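Local coordinates for protein carbamate kinase (Aeropyrum pernix, PDB 2E9Y) that probably acts as a carbamate kinase, a member of the amino acid kinase family that transfers a phosphoryl group between carbamoyl phosphate and ADP, at residues 194-198 against 210-216; 59-63 against 78-82; 237-241 against 251-255. All coordinates share one frame; numbering follows the deposited sequence. Where two conformers were deposited one is given.

Interaction 1: residues 194-198 against 210-216; sequences GGGVP and VEAVVDK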
loop_
_atom_site.group_PDB
_atom_site.type_symbol
_atom_site.label_atom_id
_atom_site.label_comp_id
_atom_site.label_asym_id
_atom_site.label_seq_id
_atom_site.Cartn_x
_atom_site.Cartn_y
_atom_site.Cartn_z
ATOM N N GLY A 194 -10.262 -3.753 -2.145
ATOM C CA GLY A 194 -11.361 -3.004 -1.539
ATOM C C GLY A 194 -12.258 -2.325 -2.583
ATOM O O GLY A 194 -13.112 -1.504 -2.275
ATOM N N GLY A 195 -12.022 -2.663 -3.863
ATOM C CA GLY A 195 -12.828 -2.055 -4.921
ATOM C C GLY A 195 -12.114 -0.858 -5.562
ATOM O O GLY A 195 -12.581 -0.250 -6.516
ATOM N N GLY A 196 -10.959 -0.502 -4.969
ATOM C CA GLY A 196 -10.160 0.581 -5.533
ATOM C C GLY A 196 -10.332 1.897 -4.761
ATOM O O GLY A 196 -11.313 2.113 -4.061
ATOM N N VAL A 197 -9.321 2.777 -4.904
ATOM C CA VAL A 197 -9.429 4.139 -4.381
ATOM C C VAL A 197 -10.207 5.056 -5.344
ATOM O O VAL A 197 -9.795 5.314 -6.472
ATOM C CB VAL A 197 -8.002 4.662 -4.202
ATOM C CG1 VAL A 197 -8.018 6.110 -3.716
ATOM C CG2 VAL A 197 -7.258 3.801 -3.200
ATOM N N PRO A 198 -11.391 5.550 -4.915
ATOM C CA PRO A 198 -12.206 6.404 -5.759
ATOM C C PRO A 198 -11.611 7.769 -5.976
ATOM O O PRO A 198 -11.226 8.480 -5.059
ATOM C CB PRO A 198 -13.549 6.633 -5.089
ATOM C CG PRO A 198 -13.621 5.727 -3.882
ATOM C CD PRO A 198 -12.084 5.331 -3.650
ATOM N N VAL A 210 -11.723 10.910 -3.455
ATOM C CA VAL A 210 -12.926 11.289 -2.715
ATOM C C VAL A 210 -13.229 10.260 -1.630
ATOM O O VAL A 210 -12.827 9.098 -1.738
ATOM C CB VAL A 210 -14.163 11.414 -3.639
ATOM C CG1 VAL A 210 -13.972 12.570 -4.601
ATOM C CG2 VAL A 210 -14.392 10.117 -4.401
ATOM N N GLU A 211 -13.919 10.685 -0.576
ATOM C CA GLU A 211 -14.262 9.755 0.489
ATOM C C GLU A 211 -15.517 9.001 0.100
ATOM O O GLU A 211 -16.631 9.514 0.194
ATOM C CB GLU A 211 -14.465 10.484 1.818
ATOM C CG GLU A 211 -13.161 10.850 2.512
ATOM C CD GLU A 211 -13.368 11.239 3.958
ATOM O OE1 GLU A 211 -13.980 12.302 4.203
ATOM O OE2 GLU A 211 -12.930 10.479 4.848
ATOM N N ALA A 212 -15.314 7.778 -0.368
ATOM C CA ALA A 212 -16.404 6.919 -0.794
ATOM C C ALA A 212 -15.835 5.522 -0.935
ATOM O O ALA A 212 -14.618 5.331 -0.870
ATOM C CB ALA A 212 -16.951 7.397 -2.139
ATOM N N VAL A 213 -16.711 4.543 -1.106
ATOM C CA VAL A 213 -16.263 3.176 -1.308
ATOM C C VAL A 213 -16.855 2.707 -2.630
ATOM O O VAL A 213 -17.864 3.240 -3.093
ATOM C CB VAL A 213 -16.715 2.239 -0.168
ATOM C CG1 VAL A 213 -16.059 2.666 1.135
ATOM C CG2 VAL A 213 -18.228 2.254 -0.036
ATOM N N VAL A 214 -16.206 1.733 -3.253
ATOM C CA VAL A 214 -16.689 1.194 -4.518
ATOM C C VAL A 214 -16.866 -0.305 -4.333
ATOM O O VAL A 214 -15.996 -0.964 -3.764
ATOM C CB VAL A 214 -15.678 1.476 -5.652
ATOM C CG1 VAL A 214 -16.125 0.810 -6.945
ATOM C CG2 VAL A 214 -15.536 2.979 -5.840
ATOM N N ASP A 215 -17.998 -0.839 -4.790
ATOM C CA ASP A 215 -18.270 -2.266 -4.668
ATOM C C ASP A 215 -17.158 -3.045 -5.374
ATOM O O ASP A 215 -16.887 -2.824 -6.559
ATOM C CB ASP A 215 -19.620 -2.603 -5.304
ATOM C CG ASP A 215 -20.014 -4.044 -5.096
ATOM O OD1 ASP A 215 -19.544 -4.905 -5.868
ATOM O OD2 ASP A 215 -20.787 -4.317 -4.153
ATOM N N LYS A 216 -16.524 -3.965 -4.656
ATOM C CA LYS A 216 -15.422 -4.727 -5.232
ATOM C C LYS A 216 -15.828 -5.637 -6.385
ATOM O O LYS A 216 -15.022 -5.922 -7.269
ATOM C CB LYS A 216 -14.723 -5.552 -4.145
ATOM C CG LYS A 216 -15.578 -6.627 -3.492
ATOM C CD LYS A 216 -15.433 -7.956 -4.207
ATOM C CE LYS A 216 -16.036 -9.088 -3.388
ATOM N NZ LYS A 216 -15.830 -10.401 -4.048
HETATM O O HOH W 1 -13.533 1.229 -2.370
#

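Interaction 2: residues 59-63 against 78-82; sequences VGYLS and LYIAT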
loop_
_atom_site.group_PDB
_atom_site.type_symbol
_atom_site.label_atom_id
_atom_site.label_comp_id
_atom_site.label_asym_id
_atom_site.label_seq_id
_atom_site.Cartn_x
_atom_site.Cartn_y
_atom_site.Cartn_z
ATOM N N VAL A 59 -10.948 -1.754 6.448
ATOM C CA VAL A 59 -11.060 -0.307 6.355
ATOM C C VAL A 59 -11.876 0.206 7.549
ATOM O O VAL A 59 -11.658 1.320 8.038
ATOM C CB VAL A 59 -11.683 0.122 4.986
ATOM C CG1 VAL A 59 -13.192 -0.085 4.986
ATOM C CG2 VAL A 59 -11.321 1.565 4.687
ATOM N N GLY A 60 -12.790 -0.623 8.048
ATOM C CA GLY A 60 -13.577 -0.222 9.201
ATOM C C GLY A 60 -12.688 -0.129 10.429
ATOM O O GLY A 60 -12.804 0.802 11.229
ATOM N N TYR A 61 -11.789 -1.101 10.570
ATOM C CA TYR A 61 -10.846 -1.141 11.682
ATOM C C TYR A 61 -9.981 0.115 11.678
ATOM O O TYR A 61 -9.808 0.768 12.712
ATOM C CB TYR A 61 -9.952 -2.383 11.570
ATOM C CG TYR A 61 -8.751 -2.382 12.499
ATOM C CD1 TYR A 61 -8.893 -2.654 13.860
ATOM C CD2 TYR A 61 -7.474 -2.109 12.013
ATOM C CE1 TYR A 61 -7.786 -2.655 14.715
ATOM C CE2 TYR A 61 -6.364 -2.102 12.852
ATOM C CZ TYR A 61 -6.524 -2.378 14.204
ATOM O OH TYR A 61 -5.423 -2.392 15.030
ATOM N N LEU A 62 -9.428 0.457 10.516
ATOM C CA LEU A 62 -8.591 1.646 10.409
ATOM C C LEU A 62 -9.365 2.911 10.765
ATOM O O LEU A 62 -8.853 3.787 11.458
ATOM C CB LEU A 62 -8.022 1.768 8.996
ATOM C CG LEU A 62 -7.030 0.658 8.638
ATOM C CD1 LEU A 62 -6.552 0.842 7.197
ATOM C CD2 LEU A 62 -5.836 0.712 9.601
ATOM N N SER A 63 -10.599 3.008 10.280
ATOM C CA SER A 63 -11.433 4.169 10.575
ATOM C C SER A 63 -11.621 4.310 12.093
ATOM O O SER A 63 -11.532 5.410 12.643
ATOM C CB SER A 63 -12.794 4.016 9.892
ATOM O OG SER A 63 -12.637 3.918 8.485
ATOM N N LEU A 78 -10.882 8.587 4.292
ATOM C CA LEU A 78 -11.221 7.238 3.864
ATOM C C LEU A 78 -10.422 6.717 2.674
ATOM O O LEU A 78 -10.092 5.535 2.625
ATOM C CB LEU A 78 -12.724 7.161 3.556
ATOM C CG LEU A 78 -13.323 5.812 3.151
ATOM C CD1 LEU A 78 -13.038 4.773 4.218
ATOM C CD2 LEU A 78 -14.826 5.967 2.954
ATOM N N TYR A 79 -10.104 7.575 1.710
ATOM C CA TYR A 79 -9.359 7.081 0.556
ATOM C C TYR A 79 -7.943 6.667 0.928
ATOM O O TYR A 79 -7.374 5.785 0.287
ATOM C CB TYR A 79 -9.355 8.106 -0.583
ATOM C CG TYR A 79 -8.817 9.467 -0.232
ATOM C CD1 TYR A 79 -7.452 9.726 -0.254
ATOM C CD2 TYR A 79 -9.688 10.514 0.082
ATOM C CE1 TYR A 79 -6.959 11.003 0.023
ATOM C CE2 TYR A 79 -9.208 11.788 0.359
ATOM C CZ TYR A 79 -7.843 12.023 0.325
ATOM O OH TYR A 79 -7.367 13.288 0.586
ATOM N N ILE A 80 -7.381 7.291 1.963
ATOM C CA ILE A 80 -6.048 6.915 2.427
ATOM C C ILE A 80 -6.190 5.587 3.181
ATOM O O ILE A 80 -5.336 4.703 3.076
ATOM C CB ILE A 80 -5.446 7.994 3.366
ATOM C CG1 ILE A 80 -5.021 9.217 2.543
ATOM C CG2 ILE A 80 -4.244 7.434 4.122
ATOM C CD1 ILE A 80 -4.045 8.907 1.441
ATOM N N ALA A 81 -7.269 5.447 3.943
ATOM C CA ALA A 81 -7.515 4.208 4.672
ATOM C C ALA A 81 -7.650 3.072 3.656
ATOM O O ALA A 81 -7.086 1.991 3.834
ATOM C CB ALA A 81 -8.785 4.323 5.510
ATOM N N THR A 82 -8.386 3.324 2.579
ATOM C CA THR A 82 -8.555 2.306 1.549
ATOM C C THR A 82 -7.203 1.923 0.942
ATOM O O THR A 82 -6.918 0.740 0.756
ATOM C CB THR A 82 -9.503 2.790 0.429
ATOM O OG1 THR A 82 -10.828 2.913 0.955
ATOM C CG2 THR A 82 -9.513 1.803 -0.734
#

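Interaction 3: residues 237-241 against 251-255; sequences DVPGV and RWLRR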
loop_
_atom_site.group_PDB
_atom_site.type_symbol
_atom_site.label_atom_id
_atom_site.label_comp_id
_atom_site.label_asym_id
_atom_site.label_seq_id
_atom_site.Cartn_x
_atom_site.Cartn_y
_atom_site.Cartn_z
ATOM N N ASP A 237 -18.840 -17.370 -0.301
ATOM C CA ASP A 237 -18.955 -18.437 0.684
ATOM C C ASP A 237 -20.159 -19.355 0.462
ATOM O O ASP A 237 -20.573 -20.078 1.369
ATOM C CB ASP A 237 -18.988 -17.836 2.093
ATOM C CG ASP A 237 -20.247 -17.041 2.362
ATOM O OD1 ASP A 237 -20.840 -16.503 1.400
ATOM O OD2 ASP A 237 -20.637 -16.942 3.544
ATOM N N VAL A 238 -20.715 -19.316 -0.747
ATOM C CA VAL A 238 -21.849 -20.161 -1.121
ATOM C C VAL A 238 -21.549 -20.793 -2.482
ATOM O O VAL A 238 -20.741 -20.269 -3.250
ATOM C CB VAL A 238 -23.171 -19.358 -1.198
ATOM C CG1 VAL A 238 -23.611 -18.958 0.201
ATOM C CG2 VAL A 238 -22.990 -18.124 -2.068
ATOM N N PRO A 239 -22.193 -21.931 -2.798
ATOM C CA PRO A 239 -21.978 -22.633 -4.068
ATOM C C PRO A 239 -22.304 -21.863 -5.349
ATOM O O PRO A 239 -21.950 -22.299 -6.440
ATOM C CB PRO A 239 -22.826 -23.897 -3.910
ATOM C CG PRO A 239 -23.934 -23.450 -3.015
ATOM C CD PRO A 239 -23.203 -22.628 -1.981
ATOM N N GLY A 240 -22.973 -20.724 -5.219
ATOM C CA GLY A 240 -23.297 -19.941 -6.399
ATOM C C GLY A 240 -24.495 -19.035 -6.205
ATOM O O GLY A 240 -24.690 -18.467 -5.131
ATOM N N VAL A 241 -25.301 -18.899 -7.252
ATOM C CA VAL A 241 -26.494 -18.067 -7.190
ATOM C C VAL A 241 -27.704 -18.972 -6.991
ATOM O O VAL A 241 -27.791 -20.044 -7.588
ATOM C CB VAL A 241 -26.688 -17.261 -8.494
ATOM C CG1 VAL A 241 -27.891 -16.346 -8.363
ATOM C CG2 VAL A 241 -25.436 -16.452 -8.802
ATOM N N ARG A 251 -33.398 -23.022 -4.936
ATOM C CA ARG A 251 -32.737 -23.812 -5.955
ATOM C C ARG A 251 -31.456 -23.126 -6.398
ATOM O O ARG A 251 -31.441 -21.961 -6.773
ATOM C CB ARG A 251 -33.691 -23.954 -7.141
ATOM C CG ARG A 251 -33.228 -25.021 -8.134
ATOM C CD ARG A 251 -34.069 -25.020 -9.416
ATOM N NE ARG A 251 -34.531 -26.375 -9.731
ATOM C CZ ARG A 251 -35.689 -26.776 -9.176
ATOM N NH1 ARG A 251 -36.365 -25.958 -8.388
ATOM N NH2 ARG A 251 -36.152 -28.005 -9.425
ATOM N N TRP A 252 -30.343 -23.850 -6.346
ATOM C CA TRP A 252 -29.065 -23.295 -6.760
ATOM C C TRP A 252 -28.894 -23.492 -8.257
ATOM O O TRP A 252 -28.968 -24.612 -8.761
ATOM C CB TRP A 252 -27.916 -23.962 -6.001
ATOM C CG TRP A 252 -27.984 -23.715 -4.531
ATOM C CD1 TRP A 252 -28.688 -24.435 -3.608
ATOM C CD2 TRP A 252 -27.391 -22.621 -3.819
ATOM N NE1 TRP A 252 -28.573 -23.854 -2.366
ATOM C CE2 TRP A 252 -27.783 -22.739 -2.468
ATOM C CE3 TRP A 252 -26.568 -21.549 -4.194
ATOM C CZ2 TRP A 252 -27.381 -21.826 -1.489
ATOM C CZ3 TRP A 252 -26.170 -20.642 -3.220
ATOM C CH2 TRP A 252 -26.578 -20.787 -1.882
ATOM N N LEU A 253 -28.675 -22.388 -8.963
ATOM C CA LEU A 253 -28.502 -22.433 -10.416
ATOM C C LEU A 253 -27.096 -22.872 -10.787
ATOM O O LEU A 253 -26.112 -22.514 -10.160
ATOM C CB LEU A 253 -28.736 -21.028 -10.981
ATOM C CG LEU A 253 -30.069 -20.404 -10.562
ATOM C CD1 LEU A 253 -30.267 -19.022 -11.173
ATOM C CD2 LEU A 253 -31.287 -21.218 -10.980
ATOM N N ARG A 254 -27.031 -23.705 -11.842
ATOM C CA ARG A 254 -25.739 -24.172 -12.326
ATOM C C ARG A 254 -25.317 -23.396 -13.577
ATOM O O ARG A 254 -24.148 -23.224 -13.902
ATOM C CB ARG A 254 -25.885 -25.654 -12.674
ATOM C CG ARG A 254 -24.579 -26.276 -13.164
ATOM C CD ARG A 254 -23.441 -26.092 -12.150
ATOM N NE ARG A 254 -22.182 -26.669 -12.639
ATOM C CZ ARG A 254 -21.622 -26.145 -13.755
ATOM N NH1 ARG A 254 -22.206 -25.149 -14.402
ATOM N NH2 ARG A 254 -20.469 -26.650 -14.204
ATOM N N ARG A 255 -26.355 -22.977 -14.319
ATOM C CA ARG A 255 -26.164 -22.143 -15.486
ATOM C C ARG A 255 -27.413 -21.285 -15.680
ATOM O O ARG A 255 -28.527 -21.718 -15.423
ATOM C CB ARG A 255 -26.021 -23.052 -16.710
ATOM C CG ARG A 255 -24.705 -23.828 -16.747
ATOM C CD ARG A 255 -24.483 -24.586 -18.066
ATOM N NE ARG A 255 -23.230 -25.345 -17.995
ATOM C CZ ARG A 255 -22.829 -26.079 -19.058
ATOM N NH1 ARG A 255 -23.549 -26.117 -20.167
ATOM N NH2 ARG A 255 -21.689 -26.763 -18.973
#

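Interaction 1: residues 194-198 against 210-216
Gly-195 and Lys-216 bring their backbones into contact, CA to CA 3.7 Å, while Pro-198 and Val-210 stand 5.8 Å apart CA to CA. At this wider end Val-210 N donates to Pro-198 O (3.0 Å, N-H...O 160°), carrying the antiparallel pairing of strands 197-201 and 207-209 one step further from the hairpin turn. Midway, a water accepts from Val-214 N and donates to both Gly-194 O and Gly-196 O. The Pro-198 ring reaches toward residues 210-214: its CG presses on Ala-212 O at 3.2 Å, its CB meets Val-210 CG2 at 3.6 Å, and its CG also lies 3.9 Å from Val-214 CG2. With CG1 of Val-214 opposite its own nitrogen (chi1 175°), the CG2 branch turns to the proline and CG1 lies alongside Gly-195 O. Beyond the contact, Asp-215 OD1 caps helix 216-226 at Leu-218 N, and Lys-216 NZ reaches Leu-11 O. Gly-195 aims a CA hydrogen at Val-214 O (CA to O 3.5 Å), just where a beta carbon would collide. The contact thus ties the glycine-rich turn before strand 197-201 to the start of helix 216-226 in the amino acid kinase fold, leaving buried Gly-195 O no hydrogen-bond partner.

Interaction 2: residues 59-63 against 78-82
Where Val-59 meets Ala-81 the flat groups that matter are peptide carbonyls. Val-59 O is gripped from opposite faces of its plane: Ser-63 N bonds from one (3.0 Å to Val-59 O), and Ser-63 OG from the other (2.8 Å to Val-59 O), its donor oxygen tilted 30° from that plane. The hydroxyl proton is thereby committed to its own helix. Across the gap, Leu-62 lays CD1 against the carbonyl oxygen of Ala-81, CD1 to O 3.6 Å. This is a helix pair of the amino acid kinase fold, helix 56-67 against the start of helix 78-103, with the short axes 9.5 Å apart and running at 128° to each other. Ala-81 offers only a methyl here: its CB sits 3.8 Å from Val-59 CG2. Val-59 CG2 also meets Leu-78 CD1 at 3.7 Å, the valine and leucine side chains crossing at about a right angle. Val-59 puts CG1 between its nitrogen and carbonyl carbon (chi1 78°), which swings CG2 out to both partners. Thr-82 OG1 borders Val-59 CG2 too, at 4.0 Å. Further along, Leu-62 packs on Trp-88 of its own chain and on Phe-66 of the second subunit.

Interaction 3: residues 237-241 against 251-255
Pro-239 sits on the indole of Trp-252, and around that ring the contact is closely packed. The proline CG stands over one face, 3.5 Å from the centroid of the six-membered ring and 14° off its normal, a CH-pi contact in which the two side chains cross at about a right angle. At the ring's edge, near its plane, Gly-240 O comes within 3.3 Å of Trp-252 CZ3; this oxygen is buried without a hydrogen-bond partner. Val-238 CB adds an oblique touch, 3.8 Å from Trp-252 CH2. The indole gets there because Trp-252 CG lies opposite the carbonyl carbon (chi1 -63°), which carries the six-membered end over to the loop. Cutting the indole back to an alanine would probably leave Pro-239 without the ring beneath it and open a gap beside Gly-240, setting the loop free to shift. Behind the ring the backbones close up: Leu-253 N donates to Val-241 O (2.9 Å, N-H...O 157°), meeting the oxygen nearly head-on, with Leu-253 CB 3.7 Å from Val-241 O.

The outer side is looser. Pro-239 is exposed despite its CH-pi contact, Trp-252 remains partly so, and the exposed Arg-251 directs its CB away from the loop. Inward, by contrast, Val-241 settles on Met-275 and Val-279 of helix 275-289, and Thr-311 OG1 bonds both Val-241 N and Leu-253 O. Tyr-245 meets the Trp-252 ring with its plane nearly perpendicular.

The bond between Val-241 and Leu-253 extends the small antiparallel pair of strands 242-243 and 251-252 by a residue. A loop with the sequence Asp-Val-Pro-Gly-Val leading from a central strand into such a hairpin is consistent with the amino acid kinase fold, in whose members this region commonly borders the nucleotide site.

How the interactions relate
Interactions 1 and 2 are neighbours, their centres 10 Å apart. Glu-211 OE2 lies 2.8 Å from Leu-78 N, probably as a hydrogen bond at the start of helix 78-103, and Gly-196 O packs on Thr-82 CG2, so the glycine turn and the helix pair share a seam. Interaction 2 also borders the second subunit, whose Pro-74 O bonds Tyr-61 OH. Interaction 3 stands apart: its centre is about 27 Å from that of interaction 1 and about 32 Å from that of interaction 2, with nearest atoms about 8 Å and 18 Å away, and it lies across the chain's centre from interaction 2. All three belong to one amino acid kinase family region.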